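Local coordinates for xylose isomerase domain protein TIM barrel (Planctomyces limnophilus, PDB 3TVA) that binds a magnesium ion in a xylose isomerase-like TIM barrel and is probably an isomerase, at residues Val19-Gly24 / Gln39-His44; Ala102-Ile107 / Pro117-His122; Glu198-Val203 / Thr245-Ile250; Asp184-Ile189 / His211-Leu216. One frame throughout, in Å; residues are numbered along the deposited sequence.

Interaction 1: residues Val19-Gly24 / Gln39-His44; sequences VDAGLG and QVHAPH
Each of the two histidine rings of 39-44 carries a carbon of 19-24 over the centre of one face. Ala21 CB sits 3.4 Å from the centroid of the His44 ring, 14° off its normal, and Gly22 CA, on a residue without a side chain, covers the His41 ring in the same way, two CH-pi contacts in a row. In the plane of the His41 ring, ND1 donates to Ala42 O, which fixes the rotation of that ring beneath the glycine. These loops follow neighbouring parallel strands of the TIM barrel, 13-18 and 37-41, and leave their C-terminal ends, the end of the barrel that holds the metal site. The carboxylate of Asp20 joins the loops: OD2 takes His44 N at 2.9 Å on its syn side, 25° out of plane. Its CG stands between the backbone N and the carbonyl carbon (chi1 42°), which folds the acid back over its own chain; the approach of Ala21 N to the same OD2 is suspiciously short and its details doubtful. OD1 is held by Thr47. An alanine at Asp20 would probably leave His44 N without its acceptor and Thr47 OG1 without its bond to OD1. Water 1 accepts from Asp20 N and lies 2.8 Å from His41 O and 2.7 Å from Ala21 O, which compete for its protons. Val19 CG2 also rests 4.1 Å from Val40 CG1.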
# COMPACT_ATOMS: atom_id res chain seq x y z
N VAL A 19 -7.62 12.22 1.65
CA VAL A 19 -8.51 13.38 1.51
C VAL A 19 -9.58 13.43 2.61
O VAL A 19 -9.71 14.42 3.34
CB VAL A 19 -9.23 13.36 0.15
CG1 VAL A 19 -10.17 14.57 0.02
CG2 VAL A 19 -8.21 13.33 -0.98
N ASP A 20 -10.35 12.35 2.71
CA ASP A 20 -11.26 12.12 3.84
C ASP A 20 -11.11 10.69 4.39
O ASP A 20 -10.64 10.49 5.51
CB ASP A 20 -12.72 12.45 3.47
CG ASP A 20 -13.12 11.96 2.08
OD1 ASP A 20 -13.90 12.66 1.40
OD2 ASP A 20 -12.65 10.88 1.66
N ALA A 21 -11.50 9.70 3.58
CA ALA A 21 -11.46 8.30 3.99
C ALA A 21 -10.03 7.82 4.20
O ALA A 21 -9.10 8.36 3.61
CB ALA A 21 -12.17 7.42 2.96
N GLY A 22 -9.85 6.79 5.02
CA GLY A 22 -8.54 6.21 5.24
C GLY A 22 -7.78 6.77 6.43
O GLY A 22 -8.25 7.69 7.12
N LEU A 23 -6.61 6.19 6.69
CA LEU A 23 -5.75 6.52 7.84
C LEU A 23 -4.57 7.50 7.60
O LEU A 23 -3.73 7.70 8.49
CB LEU A 23 -5.28 5.24 8.54
CG LEU A 23 -6.38 4.24 8.93
CD1 LEU A 23 -5.80 3.03 9.66
CD2 LEU A 23 -7.49 4.89 9.77
N GLY A 24 -4.45 8.05 6.38
CA GLY A 24 -3.34 8.95 6.06
C GLY A 24 -3.46 10.36 6.64
O GLY A 24 -4.54 10.78 7.04
N GLN A 39 1.21 8.99 -1.73
CA GLN A 39 0.17 8.05 -2.11
C GLN A 39 -1.07 8.53 -1.39
O GLN A 39 -0.99 9.13 -0.33
CB GLN A 39 0.51 6.63 -1.67
CG GLN A 39 1.69 6.04 -2.41
CD GLN A 39 1.87 4.57 -2.08
OE1 GLN A 39 0.97 3.96 -1.51
NE2 GLN A 39 3.02 4.01 -2.44
N VAL A 40 -2.23 8.30 -1.99
CA VAL A 40 -3.46 8.84 -1.44
C VAL A 40 -4.51 7.76 -1.27
O VAL A 40 -4.78 6.99 -2.20
CB VAL A 40 -4.04 9.91 -2.40
CG1 VAL A 40 -5.25 10.58 -1.77
CG2 VAL A 40 -2.99 10.95 -2.73
N HIS A 41 -5.11 7.70 -0.09
CA HIS A 41 -6.28 6.87 0.06
C HIS A 41 -7.44 7.50 -0.74
O HIS A 41 -7.68 8.70 -0.64
CB HIS A 41 -6.66 6.70 1.52
CG HIS A 41 -7.64 5.59 1.76
ND1 HIS A 41 -8.96 5.67 1.34
CD2 HIS A 41 -7.50 4.38 2.34
CE1 HIS A 41 -9.59 4.55 1.68
NE2 HIS A 41 -8.72 3.75 2.29
N ALA A 42 -8.13 6.71 -1.55
CA ALA A 42 -9.22 7.25 -2.37
C ALA A 42 -10.30 7.86 -1.49
O ALA A 42 -10.60 7.35 -0.42
CB ALA A 42 -9.82 6.16 -3.27
N PRO A 43 -10.88 8.96 -1.95
CA PRO A 43 -11.93 9.65 -1.19
C PRO A 43 -13.19 8.81 -1.11
O PRO A 43 -13.33 7.81 -1.83
CB PRO A 43 -12.18 10.92 -2.00
CG PRO A 43 -11.75 10.58 -3.39
CD PRO A 43 -10.60 9.62 -3.24
N HIS A 44 -14.08 9.20 -0.20
CA HIS A 44 -15.39 8.59 -0.09
C HIS A 44 -16.16 8.70 -1.40
O HIS A 44 -15.88 9.57 -2.21
CB HIS A 44 -16.16 9.24 1.06
CG HIS A 44 -15.73 8.76 2.42
ND1 HIS A 44 -15.85 7.45 2.82
CD2 HIS A 44 -15.17 9.42 3.46
CE1 HIS A 44 -15.39 7.32 4.05
NE2 HIS A 44 -14.96 8.50 4.46
O HOH W 1 -9.30 9.80 1.30

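Interaction 2: residues Ala102-Ile107 / Pro117-His122; sequences AEMKEI and PAIGLH
Selenomethionine Met104 reaches from helix 97-114 onto strand 118-121 with its methyl end, CE lying 3.5 Å from Ile119 CD1. This is the helix-on-strand layer of a TIM barrel: the helix runs back along the outside of the strand that follows it, the two short axes 9.7 Å apart and 152° between their directions. The Met104 chain is bent at chi2 and chi3 (-54° and -60°), which turns CE in over the strand, where the Met104 and Ile119 side chains lie alongside with reversed directions. The selenium takes the next residue of the same strand face, SE standing 4.1 Å from Leu121 CD1 in one of the two conformers of that leucine, and Gly120, between the two, has no side chain. One helical turn on, Ile107 adds a looser methyl contact to Ile119.

Outside this first shell, Met104 also packs on Phe74 and on Leu144 of helix 132-149, while Ile119 touches Ser108 and Ala111 farther along the same helix and Val155 of strand 154-158. Backbone bonds of Ile119 to Ala154 and His156 tie it to strand 154-158. No hydrogen bond links the two segments, and the side-chain contacts between them are apolar. The last pair is Ile107 CG2 against Ile119 CG2, at 4.3 Å.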
# COMPACT_ATOMS: atom_id res chain seq x y z
N ALA A 102 -16.76 -3.00 -8.06
CA ALA A 102 -17.30 -1.79 -8.70
C ALA A 102 -16.68 -0.51 -8.11
O ALA A 102 -16.38 0.44 -8.84
CB ALA A 102 -18.86 -1.75 -8.58
N GLU A 103 -16.46 -0.50 -6.80
CA GLU A 103 -15.77 0.62 -6.18
C GLU A 103 -14.34 0.78 -6.68
O GLU A 103 -13.89 1.90 -6.89
CB GLU A 103 -15.76 0.50 -4.66
CG GLU A 103 -17.01 0.99 -3.99
CD GLU A 103 -16.74 1.42 -2.56
OE1 GLU A 103 -17.19 0.71 -1.64
OE2 GLU A 103 -16.07 2.46 -2.36
N MSE A 104 -13.61 -0.33 -6.85
CA MSE A 104 -12.22 -0.25 -7.33
C MSE A 104 -12.19 0.31 -8.75
O MSE A 104 -11.27 1.04 -9.14
CB MSE A 104 -11.51 -1.62 -7.32
CG MSE A 104 -10.86 -2.01 -6.01
SE MSE A 104 -9.59 -0.69 -5.32
CE MSE A 104 -8.33 -0.65 -6.75
N LYS A 105 -13.20 -0.04 -9.54
CA LYS A 105 -13.31 0.54 -10.88
C LYS A 105 -13.60 2.04 -10.86
O LYS A 105 -13.06 2.77 -11.68
CB LYS A 105 -14.31 -0.22 -11.74
CG LYS A 105 -13.85 -1.65 -12.06
CD LYS A 105 -14.90 -2.37 -12.90
CE LYS A 105 -14.56 -3.85 -13.02
NZ LYS A 105 -15.60 -4.57 -13.79
N GLU A 106 -14.45 2.51 -9.95
CA GLU A 106 -14.65 3.96 -9.78
C GLU A 106 -13.37 4.64 -9.30
O GLU A 106 -13.09 5.77 -9.67
CB GLU A 106 -15.73 4.26 -8.76
CG GLU A 106 -17.12 3.85 -9.12
CD GLU A 106 -18.05 3.97 -7.92
OE1 GLU A 106 -18.94 3.10 -7.76
OE2 GLU A 106 -17.85 4.93 -7.11
N ILE A 107 -12.62 3.96 -8.44
CA ILE A 107 -11.36 4.52 -7.95
C ILE A 107 -10.35 4.60 -9.10
O ILE A 107 -9.62 5.59 -9.22
CB ILE A 107 -10.84 3.73 -6.73
CG1 ILE A 107 -11.70 4.08 -5.50
CG2 ILE A 107 -9.37 4.04 -6.45
CD1 ILE A 107 -11.63 3.03 -4.39
N PRO A 117 -0.97 7.12 -12.36
CA PRO A 117 -0.67 5.89 -13.12
C PRO A 117 -1.00 4.58 -12.39
O PRO A 117 -0.88 3.50 -12.99
CB PRO A 117 0.83 6.02 -13.43
CG PRO A 117 1.37 6.78 -12.27
CD PRO A 117 0.27 7.78 -11.89
N ALA A 118 -1.29 4.64 -11.10
CA ALA A 118 -1.45 3.41 -10.35
C ALA A 118 -2.50 3.47 -9.26
O ALA A 118 -2.72 4.50 -8.62
CB ALA A 118 -0.09 2.99 -9.75
N ILE A 119 -3.16 2.33 -9.05
CA ILE A 119 -4.06 2.18 -7.91
C ILE A 119 -3.58 1.01 -7.05
O ILE A 119 -2.87 0.13 -7.54
CB ILE A 119 -5.53 1.95 -8.34
CG1 ILE A 119 -5.66 0.71 -9.22
CG2 ILE A 119 -6.10 3.20 -9.04
CD1 ILE A 119 -7.07 0.54 -9.80
N GLY A 120 -4.03 0.95 -5.81
CA GLY A 120 -3.52 -0.11 -4.96
C GLY A 120 -4.62 -0.60 -4.05
O GLY A 120 -5.62 0.07 -3.82
N LEU A 121 -4.44 -1.85 -3.63
CA LEU A 121 -5.48 -2.62 -2.98
C LEU A 121 -4.86 -3.68 -2.06
O LEU A 121 -3.96 -4.40 -2.50
CB LEU A 121 -6.27 -3.33 -4.08
CG LEU A 121 -7.19 -4.52 -3.84
CD1 LEU A 121 -8.54 -4.07 -3.32
CD2 LEU A 121 -7.36 -5.29 -5.14
N HIS A 122 -5.39 -3.83 -0.84
CA HIS A 122 -5.16 -5.07 -0.09
C HIS A 122 -6.33 -5.94 -0.48
O HIS A 122 -7.47 -5.69 -0.10
CB HIS A 122 -5.13 -4.86 1.44
CG HIS A 122 -5.10 -6.15 2.23
ND1 HIS A 122 -5.46 -6.22 3.56
CD2 HIS A 122 -4.73 -7.40 1.87
CE1 HIS A 122 -5.34 -7.46 3.98
NE2 HIS A 122 -4.89 -8.21 2.98

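Interaction 3: residues Glu198-Val203 / Thr245-Ile250; sequences EALRKV and TTLWEI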
# COMPACT_ATOMS: atom_id res chain seq x y z
N GLU A 198 13.51 -11.27 3.33
CA GLU A 198 13.52 -12.47 2.49
C GLU A 198 12.35 -12.49 1.49
O GLU A 198 12.51 -12.91 0.35
CB GLU A 198 13.48 -13.74 3.34
CG GLU A 198 14.73 -13.93 4.19
CD GLU A 198 14.57 -15.02 5.24
OE1 GLU A 198 13.68 -15.89 5.09
OE2 GLU A 198 15.35 -15.01 6.23
N ALA A 199 11.18 -12.03 1.92
CA ALA A 199 10.03 -12.01 1.04
C ALA A 199 10.25 -11.01 -0.09
O ALA A 199 9.92 -11.28 -1.23
CB ALA A 199 8.74 -11.67 1.80
N LEU A 200 10.80 -9.84 0.25
CA LEU A 200 11.14 -8.83 -0.74
C LEU A 200 12.04 -9.37 -1.84
O LEU A 200 11.81 -9.10 -3.02
CB LEU A 200 11.84 -7.65 -0.06
CG LEU A 200 12.35 -6.57 -1.01
CD1 LEU A 200 11.20 -5.93 -1.81
CD2 LEU A 200 13.13 -5.51 -0.23
N ARG A 201 13.09 -10.12 -1.47
CA ARG A 201 13.96 -10.73 -2.47
C ARG A 201 13.18 -11.66 -3.38
O ARG A 201 13.41 -11.69 -4.58
CB ARG A 201 15.09 -11.53 -1.81
CG ARG A 201 16.13 -10.70 -1.08
CD ARG A 201 17.31 -11.59 -0.70
NE ARG A 201 18.45 -10.77 -0.31
CZ ARG A 201 19.32 -10.26 -1.18
NH1 ARG A 201 19.20 -10.53 -2.47
NH2 ARG A 201 20.31 -9.50 -0.75
N LYS A 202 12.27 -12.44 -2.81
CA LYS A 202 11.52 -13.41 -3.60
C LYS A 202 10.59 -12.74 -4.61
O LYS A 202 10.40 -13.25 -5.71
CB LYS A 202 10.69 -14.32 -2.69
CG LYS A 202 11.46 -15.47 -2.08
CD LYS A 202 10.55 -16.29 -1.17
CE LYS A 202 11.19 -17.60 -0.76
NZ LYS A 202 10.36 -18.33 0.25
N VAL A 203 9.98 -11.62 -4.21
CA VAL A 203 8.97 -10.96 -5.06
C VAL A 203 9.50 -9.80 -5.90
O VAL A 203 8.71 -9.08 -6.52
CB VAL A 203 7.69 -10.57 -4.28
CG1 VAL A 203 7.11 -11.80 -3.59
CG2 VAL A 203 7.96 -9.43 -3.29
N THR A 245 18.79 -1.21 1.74
CA THR A 245 19.96 -1.71 1.03
C THR A 245 19.53 -2.84 0.09
O THR A 245 20.06 -2.96 -1.01
CB THR A 245 21.07 -2.17 2.01
OG1 THR A 245 21.24 -1.18 3.04
CG2 THR A 245 22.37 -2.35 1.29
N THR A 246 18.56 -3.65 0.51
CA THR A 246 18.00 -4.69 -0.35
C THR A 246 17.19 -4.10 -1.52
O THR A 246 17.29 -4.56 -2.65
CB THR A 246 17.14 -5.69 0.44
OG1 THR A 246 17.92 -6.25 1.50
CG2 THR A 246 16.66 -6.81 -0.46
N LEU A 247 16.40 -3.06 -1.24
CA LEU A 247 15.66 -2.37 -2.31
C LEU A 247 16.61 -1.83 -3.36
O LEU A 247 16.35 -1.90 -4.56
CB LEU A 247 14.85 -1.19 -1.75
CG LEU A 247 13.48 -1.51 -1.13
CD1 LEU A 247 12.88 -0.27 -0.45
CD2 LEU A 247 12.53 -2.08 -2.18
N TRP A 248 17.72 -1.26 -2.89
CA TRP A 248 18.69 -0.71 -3.82
C TRP A 248 19.26 -1.81 -4.71
O TRP A 248 19.34 -1.65 -5.92
CB TRP A 248 19.81 -0.00 -3.06
CG TRP A 248 20.79 0.68 -3.95
CD1 TRP A 248 22.07 0.28 -4.24
CD2 TRP A 248 20.58 1.90 -4.67
NE1 TRP A 248 22.67 1.18 -5.10
CE2 TRP A 248 21.77 2.18 -5.38
CE3 TRP A 248 19.49 2.79 -4.77
CZ2 TRP A 248 21.90 3.32 -6.18
CZ3 TRP A 248 19.63 3.91 -5.58
CH2 TRP A 248 20.83 4.16 -6.27
N GLU A 249 19.63 -2.93 -4.11
CA GLU A 249 20.20 -4.06 -4.86
C GLU A 249 19.27 -4.60 -5.95
O GLU A 249 19.72 -4.96 -7.04
CB GLU A 249 20.59 -5.20 -3.92
CG GLU A 249 20.96 -6.46 -4.68
CD GLU A 249 21.12 -7.69 -3.81
OE1 GLU A 249 21.51 -7.54 -2.63
OE2 GLU A 249 20.86 -8.81 -4.31
N ILE A 250 17.96 -4.65 -5.70
CA ILE A 250 17.05 -5.21 -6.70
C ILE A 250 16.64 -4.22 -7.77
O ILE A 250 15.85 -4.55 -8.65
CB ILE A 250 15.82 -5.83 -6.08
CG1 ILE A 250 14.98 -4.74 -5.40
CG2 ILE A 250 16.24 -6.93 -5.10
CD1 ILE A 250 13.66 -5.23 -4.86
O HOH W 2 19.22 -8.71 1.79
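Arg201 and Leu200, neighbours on helix 196-203, give up the most surface here, about 80 Å² each, to 245-250, with Thr246 next. Helices 196-203 and 240-249 belong to the outer ring of the TIM barrel; their short axes run nearly parallel, 10° apart, at a closest approach of 10.4 Å.

Leu200 faces the barrel side. With CG anti to the backbone N (chi1 175°), its two methyls spread across 245-250: CD2 meets Thr246 CG2 at 3.8 Å and Leu247 CD2 at 4.0 Å, while CD1 reaches Ile250 CD1. The Leu247 side chain lies across it at about a right angle, and Phe183 of strand 179-183 touches Leu200. Cutting Leu200 back to an alanine is likely to open a gap between Thr246, Leu247 and Ile250, each of which would lose a methyl neighbour.

Arg201 works on the solvent side. Its chain is extended from CG to NE, passing Thr246 CG2, which also lies over one face of the guanidinium toward its rim. The far end grips Glu249 end-on with two nitrogens in a salt bridge, NH1 to OE2 and NH2 to OE1, each 3.0 Å. The two flat groups are not coplanar, their planes standing 54° apart; OE2 is approached from above the carboxylate plane, and OE1 on its syn side but tilted from that plane. Thr246 OG1, whose strongest partner is Ala242 O in its own helix, also accepts from water 2, and that water takes a proton of Arg201 NH2 at 2.9 Å.

Interaction 4: residues Asp184-Ile189 / His211-Leu216; sequences DPANMI and HCKDAL. With MG (magnesium ion), chain C.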
# COMPACT_ATOMS: atom_id res chain seq x y z
N ASP A 184 5.07 -3.71 1.58
CA ASP A 184 5.03 -3.20 2.96
C ASP A 184 5.62 -4.21 3.94
O ASP A 184 4.96 -5.15 4.34
CB ASP A 184 3.61 -2.80 3.40
CG ASP A 184 3.60 -2.18 4.81
OD1 ASP A 184 4.47 -2.48 5.65
OD2 ASP A 184 2.73 -1.35 5.09
N PRO A 185 6.90 -4.04 4.29
CA PRO A 185 7.53 -5.04 5.17
C PRO A 185 6.90 -5.16 6.56
O PRO A 185 6.91 -6.25 7.14
CB PRO A 185 8.97 -4.54 5.27
CG PRO A 185 8.85 -3.04 5.12
CD PRO A 185 7.66 -2.79 4.21
N ALA A 186 6.35 -4.07 7.10
CA ALA A 186 5.79 -4.12 8.44
C ALA A 186 4.57 -5.02 8.48
O ALA A 186 4.32 -5.68 9.50
CB ALA A 186 5.45 -2.71 8.94
N ASN A 187 3.82 -5.08 7.37
CA ASN A 187 2.63 -5.93 7.32
C ASN A 187 2.93 -7.40 7.59
O ASN A 187 2.17 -8.08 8.28
CB ASN A 187 1.87 -5.79 5.99
CG ASN A 187 1.18 -4.42 5.85
OD1 ASN A 187 1.15 -3.63 6.79
ND2 ASN A 187 0.62 -4.15 4.68
N MSE A 188 4.04 -7.89 7.07
CA MSE A 188 4.36 -9.30 7.28
C MSE A 188 4.77 -9.60 8.71
O MSE A 188 4.61 -10.73 9.19
CB MSE A 188 5.44 -9.75 6.33
CG MSE A 188 4.96 -9.75 4.90
SE MSE A 188 6.31 -10.68 3.89
CE MSE A 188 5.96 -12.52 4.51
N ILE A 189 5.30 -8.60 9.40
CA ILE A 189 5.56 -8.73 10.82
C ILE A 189 4.27 -8.65 11.62
O ILE A 189 4.08 -9.39 12.59
CB ILE A 189 6.57 -7.67 11.29
CG1 ILE A 189 7.91 -7.92 10.60
CG2 ILE A 189 6.72 -7.71 12.79
CD1 ILE A 189 9.01 -6.96 10.99
N HIS A 211 5.93 0.88 0.85
CA HIS A 211 5.68 1.64 2.06
C HIS A 211 6.83 1.45 3.03
O HIS A 211 7.38 0.35 3.17
CB HIS A 211 4.34 1.22 2.68
CG HIS A 211 3.16 1.70 1.89
ND1 HIS A 211 1.89 1.22 2.07
CD2 HIS A 211 3.07 2.62 0.89
CE1 HIS A 211 1.06 1.80 1.22
NE2 HIS A 211 1.75 2.66 0.50
N CYS A 212 7.24 2.55 3.67
CA CYS A 212 8.20 2.47 4.74
C CYS A 212 7.42 2.57 6.04
O CYS A 212 6.90 3.63 6.39
CB CYS A 212 9.22 3.61 4.66
SG CYS A 212 10.29 3.42 3.22
N LYS A 213 7.36 1.44 6.73
CA LYS A 213 6.61 1.33 7.98
C LYS A 213 7.35 0.28 8.81
O LYS A 213 8.04 -0.57 8.26
CB LYS A 213 5.17 0.89 7.69
CG LYS A 213 4.26 1.05 8.90
CD LYS A 213 3.19 -0.02 8.97
CE LYS A 213 2.14 0.17 7.94
NZ LYS A 213 1.43 -1.12 7.62
N ASP A 214 7.21 0.34 10.13
CA ASP A 214 7.96 -0.57 11.00
C ASP A 214 7.03 -1.24 12.02
O ASP A 214 5.96 -0.70 12.34
CB ASP A 214 9.08 0.18 11.72
CG ASP A 214 10.30 -0.71 12.04
OD1 ASP A 214 10.19 -1.96 11.98
OD2 ASP A 214 11.36 -0.14 12.37
N ALA A 215 7.42 -2.40 12.52
CA ALA A 215 6.61 -3.12 13.50
C ALA A 215 7.44 -4.07 14.34
O ALA A 215 8.54 -4.46 13.95
CB ALA A 215 5.48 -3.88 12.79
N LEU A 216 6.89 -4.45 15.49
CA LEU A 216 7.50 -5.46 16.36
C LEU A 216 6.75 -6.77 16.20
O LEU A 216 5.51 -6.77 16.10
CB LEU A 216 7.42 -5.01 17.83
CG LEU A 216 8.18 -3.73 18.20
CD1 LEU A 216 7.83 -3.28 19.64
CD2 LEU A 216 9.71 -3.94 18.05
MG MG C . 1.02 -0.30 3.80
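The magnesium site at the C-terminal end of the TIM barrel draws two of its four protein ligands from this contact, Asp184 and His211; Glu158 and Glu259 complete the set. Asp184 OD2 binds the metal at 2.4 Å and His211 ND1 at 2.5 Å. Asp184 CG is anti to the backbone N (chi1 -176°), a setting that brings OD2 to the ion and also in front of Lys213, whose NZ donates to it at 2.9 Å in a salt bridge, on the syn side and 31° out of the carboxylate plane. Metal and ammonium thus share one oxygen. The other oxygen, OD1, caps the helix that starts next: Asn187 N donates to it from above the carboxylate plane, and Ala186 N more weakly. Lys213, bent at chi2 and chi3, passes alongside Ala186, whose CB lies 3.5 Å from Lys213 CD; NZ stands 2.7 Å from Asn187 OD1. The amide of Asn187 is held at its other end by Thr159 O. Farther along the pair, Ile189 CG2 packs 3.5 Å from Leu216 C, and Ala186 meets Ala215. His211 NE2 is probably hydrogen-bonded to Gln39, a second-shell residue of strand 37-41. The axis of 185-189 runs 15° from that of 214-216, at a closest approach of 6.9 Å, with Pro196 of helix 196-203 against Pro185 and Ile189, and Tyr243 of helix 240-249 against Pro185.

The four contacts sample one barrel round its magnesium ion. Interaction 4 carries two of the metal ligands. Interaction 1 joins it through Gln39 OE1 and His211 NE2, 2.5 Å apart, though the centres of interactions 1 and 4 are about 20 Å apart; the His41 side chain lies about 10 Å from the ion. Interaction 2 meets interaction 1 where Ala42 CB packs 3.6 Å from Ile107 CG1, and its Leu121 side chain is about 6 Å from that of Glu158. Interaction 3 belongs to the outer layer, touching interaction 4 where Ala199 packs on one of the two conformers of Met188; its Leu247 side chain stands about 13 Å from the ion.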